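Local coordinates for Tb427.07.360- putative uncharacterized metacyclic invariant surface protein from Trypanosoma brucei (Trypanosoma brucei, PDB 5VTL) that is of unknown function but forms an extended helical bundle, probably displayed on the surface of metacyclic trypanosomes, at residues A86-L100 with L170-A184. Residues are numbered along the deposited sequence; the frame is centred on the assembly and turned at random.
Sequences ALSDVEQYAANAPLL and LRAEYDQLEAAVRRA
D89 and R183 meet near the A86/A184 end of this contact between two antiparallel helices in a salt bridge, NH1 of R183 lying 2.8 Å from OD2 of D89. The bond is bent, 142° at the hydrogen, and reaches the anti side of the carboxylate. A water accepts from R183 NE and donates to the same OD2, which therefore has two donors. R183 turns at chi3 (-57°), and its guanidinium lies flat over CA of A180.

Further along, N96 ND2 gives one of its hydrogens to E173 OE1 at 2.9 Å. The oxygen lies in the N96 amide plane, but the donor stands above the carboxylate plane. OE1 also rests in plane at the edge of the Y93 ring, 3.5 Å from CD1, and the bend of E173 at chi2 (-66°) turns the carboxylate toward N96, while its CG packs on CD1 of L100.

Between these polar pairs Y93 is a knob among E173, Q176, L177 and A180. CB of Q176 sits squarely over the ring, 3.5 Å from its centroid, in a CH-pi contact. E173 and A180 enter holes in helix 63-102 in return. On the buried flank V90 CG2 touches A180 CB at 3.5 Å, and CD1 of L177 lies against V90 CG1; helix 4-58 covers this side, with L27 on L177.

The axes come within 8.2 Å in this coiled-coil-like packing. Alanines and aliphatic groups fill the inner seam, while D89-R183 and N96-E173 pair along its outer margin, consistent with apolar packing holding the helices together and the two polar pairs helping to set their register.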
loop_
_atom_site.group_PDB
_atom_site.type_symbol
_atom_site.label_atom_id
_atom_site.label_comp_id
_atom_site.label_asym_id
_atom_site.label_seq_id
_atom_site.Cartn_x
_atom_site.Cartn_y
_atom_site.Cartn_z
ATOM N N ALA A 86 -3.045 -3.989 10.837
ATOM C CA ALA A 86 -3.031 -3.445 9.480
ATOM C C ALA A 86 -2.190 -4.330 8.561
ATOM O O ALA A 86 -2.574 -4.584 7.419
ATOM C CB ALA A 86 -2.539 -1.998 9.487
ATOM N N LEU A 87 -1.077 -4.852 9.074
ATOM C CA LEU A 87 -0.254 -5.770 8.292
ATOM C C LEU A 87 -1.050 -7.024 7.951
ATOM O O LEU A 87 -0.983 -7.513 6.826
ATOM C CB LEU A 87 1.012 -6.146 9.054
ATOM C CG LEU A 87 1.988 -7.132 8.416
ATOM C CD1 LEU A 87 2.420 -6.703 7.013
ATOM C CD2 LEU A 87 3.195 -7.295 9.325
ATOM N N SER A 88 -1.824 -7.528 8.905
ATOM C CA SER A 88 -2.622 -8.725 8.642
ATOM C C SER A 88 -3.689 -8.451 7.583
ATOM O O SER A 88 -3.946 -9.306 6.734
ATOM C CB SER A 88 -3.238 -9.293 9.918
ATOM O OG SER A 88 -4.134 -8.372 10.485
ATOM N N ASP A 89 -4.315 -7.274 7.628
ATOM C CA ASP A 89 -5.199 -6.852 6.540
ATOM C C ASP A 89 -4.479 -6.794 5.179
ATOM O O ASP A 89 -4.995 -7.297 4.176
ATOM C CB ASP A 89 -5.819 -5.489 6.833
ATOM C CG ASP A 89 -6.765 -5.517 8.034
ATOM O OD1 ASP A 89 -7.101 -6.628 8.512
ATOM O OD2 ASP A 89 -7.175 -4.419 8.478
ATOM N N VAL A 90 -3.306 -6.174 5.143
ATOM C CA VAL A 90 -2.510 -6.072 3.916
ATOM C C VAL A 90 -2.266 -7.460 3.329
ATOM O O VAL A 90 -2.352 -7.685 2.111
ATOM C CB VAL A 90 -1.155 -5.368 4.197
ATOM C CG1 VAL A 90 -0.184 -5.506 3.035
ATOM C CG2 VAL A 90 -1.374 -3.880 4.507
ATOM N N GLU A 91 -1.955 -8.398 4.205
ATOM C CA GLU A 91 -1.570 -9.721 3.762
ATOM C C GLU A 91 -2.754 -10.418 3.089
ATOM O O GLU A 91 -2.599 -11.150 2.113
ATOM C CB GLU A 91 -1.070 -10.514 4.960
ATOM C CG GLU A 91 0.399 -10.234 5.273
ATOM C CD GLU A 91 0.834 -10.774 6.619
ATOM O OE1 GLU A 91 -0.044 -11.264 7.363
ATOM O OE2 GLU A 91 2.051 -10.698 6.934
ATOM N N GLN A 92 -3.941 -10.173 3.619
ATOM C CA GLN A 92 -5.162 -10.750 3.085
ATOM C C GLN A 92 -5.433 -10.121 1.737
ATOM O O GLN A 92 -5.592 -10.822 0.751
ATOM C CB GLN A 92 -6.291 -10.493 4.069
ATOM C CG GLN A 92 -7.703 -10.576 3.566
ATOM C CD GLN A 92 -8.673 -9.991 4.592
ATOM O OE1 GLN A 92 -8.293 -9.735 5.745
ATOM N NE2 GLN A 92 -9.916 -9.759 4.175
ATOM N N TYR A 93 -5.437 -8.793 1.672
ATOM C CA TYR A 93 -5.733 -8.138 0.408
ATOM C C TYR A 93 -4.656 -8.361 -0.639
ATOM O O TYR A 93 -4.962 -8.414 -1.832
ATOM C CB TYR A 93 -5.983 -6.642 0.638
ATOM C CG TYR A 93 -7.164 -6.413 1.542
ATOM C CD1 TYR A 93 -8.412 -6.997 1.270
ATOM C CD2 TYR A 93 -7.037 -5.648 2.677
ATOM C CE1 TYR A 93 -9.501 -6.788 2.119
ATOM C CE2 TYR A 93 -8.119 -5.434 3.532
ATOM C CZ TYR A 93 -9.342 -6.011 3.252
ATOM O OH TYR A 93 -10.399 -5.790 4.115
ATOM N N ALA A 94 -3.400 -8.453 -0.211
ATOM C CA ALA A 94 -2.302 -8.742 -1.128
ATOM C C ALA A 94 -2.356 -10.166 -1.673
ATOM O O ALA A 94 -1.782 -10.435 -2.739
ATOM C CB ALA A 94 -0.951 -8.483 -0.465
ATOM N N ALA A 95 -3.011 -11.080 -0.953
ATOM C CA ALA A 95 -3.227 -12.423 -1.496
ATOM C C ALA A 95 -4.419 -12.464 -2.453
ATOM O O ALA A 95 -4.400 -13.187 -3.440
ATOM C CB ALA A 95 -3.429 -13.425 -0.392
ATOM N N ASN A 96 -5.448 -11.681 -2.148
ATOM C CA ASN A 96 -6.669 -11.645 -2.949
ATOM C C ASN A 96 -6.503 -10.994 -4.314
ATOM O O ASN A 96 -6.872 -11.565 -5.342
ATOM C CB ASN A 96 -7.762 -10.892 -2.194
ATOM C CG ASN A 96 -8.235 -11.630 -0.960
ATOM O OD1 ASN A 96 -7.754 -12.734 -0.667
ATOM N ND2 ASN A 96 -9.168 -11.014 -0.201
ATOM N N ALA A 97 -5.967 -9.779 -4.332
ATOM C CA ALA A 97 -5.905 -9.019 -5.583
ATOM C C ALA A 97 -5.183 -9.732 -6.742
ATOM O O ALA A 97 -5.700 -9.732 -7.865
ATOM C CB ALA A 97 -5.325 -7.614 -5.345
ATOM N N PRO A 98 -4.002 -10.338 -6.500
ATOM C CA PRO A 98 -3.373 -11.010 -7.647
ATOM C C PRO A 98 -4.194 -12.148 -8.235
ATOM O O PRO A 98 -4.057 -12.407 -9.439
ATOM C CB PRO A 98 -2.063 -11.550 -7.072
ATOM C CG PRO A 98 -1.751 -10.596 -5.937
ATOM C CD PRO A 98 -3.093 -10.303 -5.333
ATOM N N LEU A 99 -5.026 -12.815 -7.437
ATOM C CA LEU A 99 -5.839 -13.910 -7.985
ATOM C C LEU A 99 -6.816 -13.362 -9.025
ATOM O O LEU A 99 -6.991 -13.935 -10.105
ATOM C CB LEU A 99 -6.610 -14.671 -6.878
ATOM C CG LEU A 99 -7.310 -15.933 -7.416
ATOM C CD1 LEU A 99 -6.281 -16.995 -7.873
ATOM C CD2 LEU A 99 -8.269 -16.529 -6.413
ATOM N N LEU A 100 -7.440 -12.242 -8.681
ATOM C CA LEU A 100 -8.396 -11.570 -9.543
ATOM C C LEU A 100 -7.736 -10.995 -10.787
ATOM O O LEU A 100 -8.279 -11.105 -11.890
ATOM C CB LEU A 100 -9.123 -10.464 -8.779
ATOM C CG LEU A 100 -9.912 -10.919 -7.523
ATOM C CD1 LEU A 100 -10.629 -9.767 -6.837
ATOM C CD2 LEU A 100 -10.912 -11.983 -7.895
ATOM N N LEU A 170 -11.778 -6.359 -8.358
ATOM C CA LEU A 170 -10.334 -6.132 -8.273
ATOM C C LEU A 170 -10.021 -4.743 -7.744
ATOM O O LEU A 170 -9.152 -4.567 -6.865
ATOM C CB LEU A 170 -9.690 -6.292 -9.640
ATOM C CG LEU A 170 -8.232 -5.872 -9.753
ATOM C CD1 LEU A 170 -7.361 -6.561 -8.703
ATOM C CD2 LEU A 170 -7.747 -6.212 -11.163
ATOM N N ARG A 171 -10.718 -3.755 -8.288
ATOM C CA ARG A 171 -10.454 -2.375 -7.907
ATOM C C ARG A 171 -10.824 -2.110 -6.461
ATOM O O ARG A 171 -10.130 -1.363 -5.768
ATOM C CB ARG A 171 -11.154 -1.431 -8.873
ATOM C CG ARG A 171 -10.482 -1.509 -10.246
ATOM C CD ARG A 171 -11.034 -0.506 -11.214
ATOM N NE ARG A 171 -10.984 0.820 -10.628
ATOM C CZ ARG A 171 -11.842 1.800 -10.887
ATOM N NH1 ARG A 171 -12.847 1.611 -11.731
ATOM N NH2 ARG A 171 -11.692 2.973 -10.283
ATOM N N ALA A 172 -11.874 -2.778 -5.993
ATOM C CA ALA A 172 -12.260 -2.710 -4.589
ATOM C C ALA A 172 -11.203 -3.380 -3.713
ATOM O O ALA A 172 -10.837 -2.841 -2.678
ATOM C CB ALA A 172 -13.620 -3.345 -4.377
ATOM N N GLU A 173 -10.681 -4.527 -4.133
ATOM C CA GLU A 173 -9.663 -5.215 -3.347
ATOM C C GLU A 173 -8.376 -4.405 -3.301
ATOM O O GLU A 173 -7.712 -4.332 -2.262
ATOM C CB GLU A 173 -9.334 -6.589 -3.930
ATOM C CG GLU A 173 -10.379 -7.661 -3.723
ATOM C CD GLU A 173 -10.563 -8.055 -2.274
ATOM O OE1 GLU A 173 -9.595 -8.489 -1.615
ATOM O OE2 GLU A 173 -11.702 -7.936 -1.806
ATOM N N TYR A 174 -8.008 -3.799 -4.429
ATOM C CA TYR A 174 -6.778 -3.036 -4.461
ATOM C C TYR A 174 -6.964 -1.785 -3.605
ATOM O O TYR A 174 -6.052 -1.376 -2.882
ATOM C CB TYR A 174 -6.327 -2.708 -5.903
ATOM C CG TYR A 174 -4.808 -2.743 -5.983
ATOM C CD1 TYR A 174 -4.057 -1.613 -5.691
ATOM C CD2 TYR A 174 -4.134 -3.909 -6.292
ATOM C CE1 TYR A 174 -2.686 -1.640 -5.736
ATOM C CE2 TYR A 174 -2.759 -3.954 -6.336
ATOM C CZ TYR A 174 -2.037 -2.818 -6.054
ATOM O OH TYR A 174 -0.675 -2.850 -6.062
ATOM N N ASP A 175 -8.150 -1.201 -3.630
ATOM C CA ASP A 175 -8.421 -0.075 -2.752
ATOM C C ASP A 175 -8.248 -0.479 -1.278
ATOM O O ASP A 175 -7.703 0.277 -0.469
ATOM C CB ASP A 175 -9.833 0.468 -2.951
ATOM C CG ASP A 175 -9.965 1.415 -4.132
ATOM O OD1 ASP A 175 -8.956 1.967 -4.644
ATOM O OD2 ASP A 175 -11.121 1.600 -4.550
ATOM N N GLN A 176 -8.745 -1.658 -0.916
ATOM C CA GLN A 176 -8.647 -2.129 0.464
ATOM C C GLN A 176 -7.198 -2.342 0.848
ATOM O O GLN A 176 -6.780 -2.035 1.961
ATOM C CB GLN A 176 -9.428 -3.424 0.638
ATOM C CG GLN A 176 -10.891 -3.216 0.623
ATOM C CD GLN A 176 -11.446 -3.087 2.011
ATOM O OE1 GLN A 176 -10.800 -2.525 2.898
ATOM N NE2 GLN A 176 -12.646 -3.616 2.224
ATOM N N LEU A 177 -6.431 -2.855 -0.104
ATOM C CA LEU A 177 -5.005 -3.057 0.087
ATOM C C LEU A 177 -4.306 -1.727 0.361
ATOM O O LEU A 177 -3.560 -1.604 1.319
ATOM C CB LEU A 177 -4.405 -3.752 -1.147
ATOM C CG LEU A 177 -2.882 -3.948 -1.165
ATOM C CD1 LEU A 177 -2.380 -4.630 0.098
ATOM C CD2 LEU A 177 -2.483 -4.761 -2.409
ATOM N N GLU A 178 -4.565 -0.720 -0.458
ATOM C CA GLU A 178 -3.908 0.561 -0.289
ATOM C C GLU A 178 -4.293 1.203 1.046
ATOM O O GLU A 178 -3.463 1.841 1.702
ATOM C CB GLU A 178 -4.243 1.506 -1.455
ATOM C CG GLU A 178 -3.692 1.035 -2.806
ATOM C CD GLU A 178 -3.695 2.108 -3.892
ATOM O OE1 GLU A 178 -4.435 3.130 -3.810
ATOM O OE2 GLU A 178 -2.909 1.921 -4.840
ATOM N N ALA A 179 -5.545 1.034 1.441
ATOM C CA ALA A 179 -6.049 1.632 2.675
ATOM C C ALA A 179 -5.392 0.982 3.886
ATOM O O ALA A 179 -5.079 1.657 4.869
ATOM C CB ALA A 179 -7.572 1.507 2.751
ATOM N N ALA A 180 -5.159 -0.316 3.793
ATOM C CA ALA A 180 -4.520 -1.069 4.863
ATOM C C ALA A 180 -3.073 -0.660 5.004
ATOM O O ALA A 180 -2.560 -0.483 6.116
ATOM C CB ALA A 180 -4.631 -2.565 4.603
ATOM N N VAL A 181 -2.408 -0.509 3.862
ATOM C CA VAL A 181 -1.044 -0.000 3.842
ATOM C C VAL A 181 -0.952 1.385 4.504
ATOM O O VAL A 181 -0.019 1.658 5.268
ATOM C CB VAL A 181 -0.508 0.049 2.380
ATOM C CG1 VAL A 181 0.808 0.834 2.271
ATOM C CG2 VAL A 181 -0.319 -1.370 1.873
ATOM N N ARG A 182 -1.890 2.263 4.181
ATOM C CA ARG A 182 -1.947 3.574 4.803
ATOM C C ARG A 182 -2.145 3.456 6.331
ATOM O O ARG A 182 -1.532 4.199 7.109
ATOM C CB ARG A 182 -3.073 4.364 4.165
ATOM C CG ARG A 182 -3.222 5.797 4.633
ATOM C CD ARG A 182 -4.452 6.421 3.945
ATOM N NE ARG A 182 -4.710 5.807 2.627
ATOM C CZ ARG A 182 -5.889 5.337 2.197
ATOM N NH1 ARG A 182 -5.987 4.789 0.980
ATOM N NH2 ARG A 182 -6.975 5.408 2.965
ATOM N N ARG A 183 -2.978 2.516 6.762
ATOM C CA ARG A 183 -3.226 2.332 8.196
ATOM C C ARG A 183 -1.973 1.894 8.926
ATOM O O ARG A 183 -1.701 2.343 10.051
ATOM C CB ARG A 183 -4.361 1.328 8.434
ATOM C CG ARG A 183 -5.713 1.901 8.110
ATOM C CD ARG A 183 -6.844 1.066 8.669
ATOM N NE ARG A 183 -6.847 -0.334 8.244
ATOM C CZ ARG A 183 -7.435 -0.798 7.141
ATOM N NH1 ARG A 183 -7.397 -2.098 6.877
ATOM N NH2 ARG A 183 -8.043 0.031 6.293
ATOM N N ALA A 184 -1.187 1.038 8.273
ATOM C CA ALA A 184 0.083 0.579 8.824
ATOM C C ALA A 184 1.071 1.738 8.972
ATOM O O ALA A 184 1.756 1.856 9.991
ATOM C CB ALA A 184 0.679 -0.511 7.934
HETATM O O HOH W 1 -6.391 -2.300 10.287
#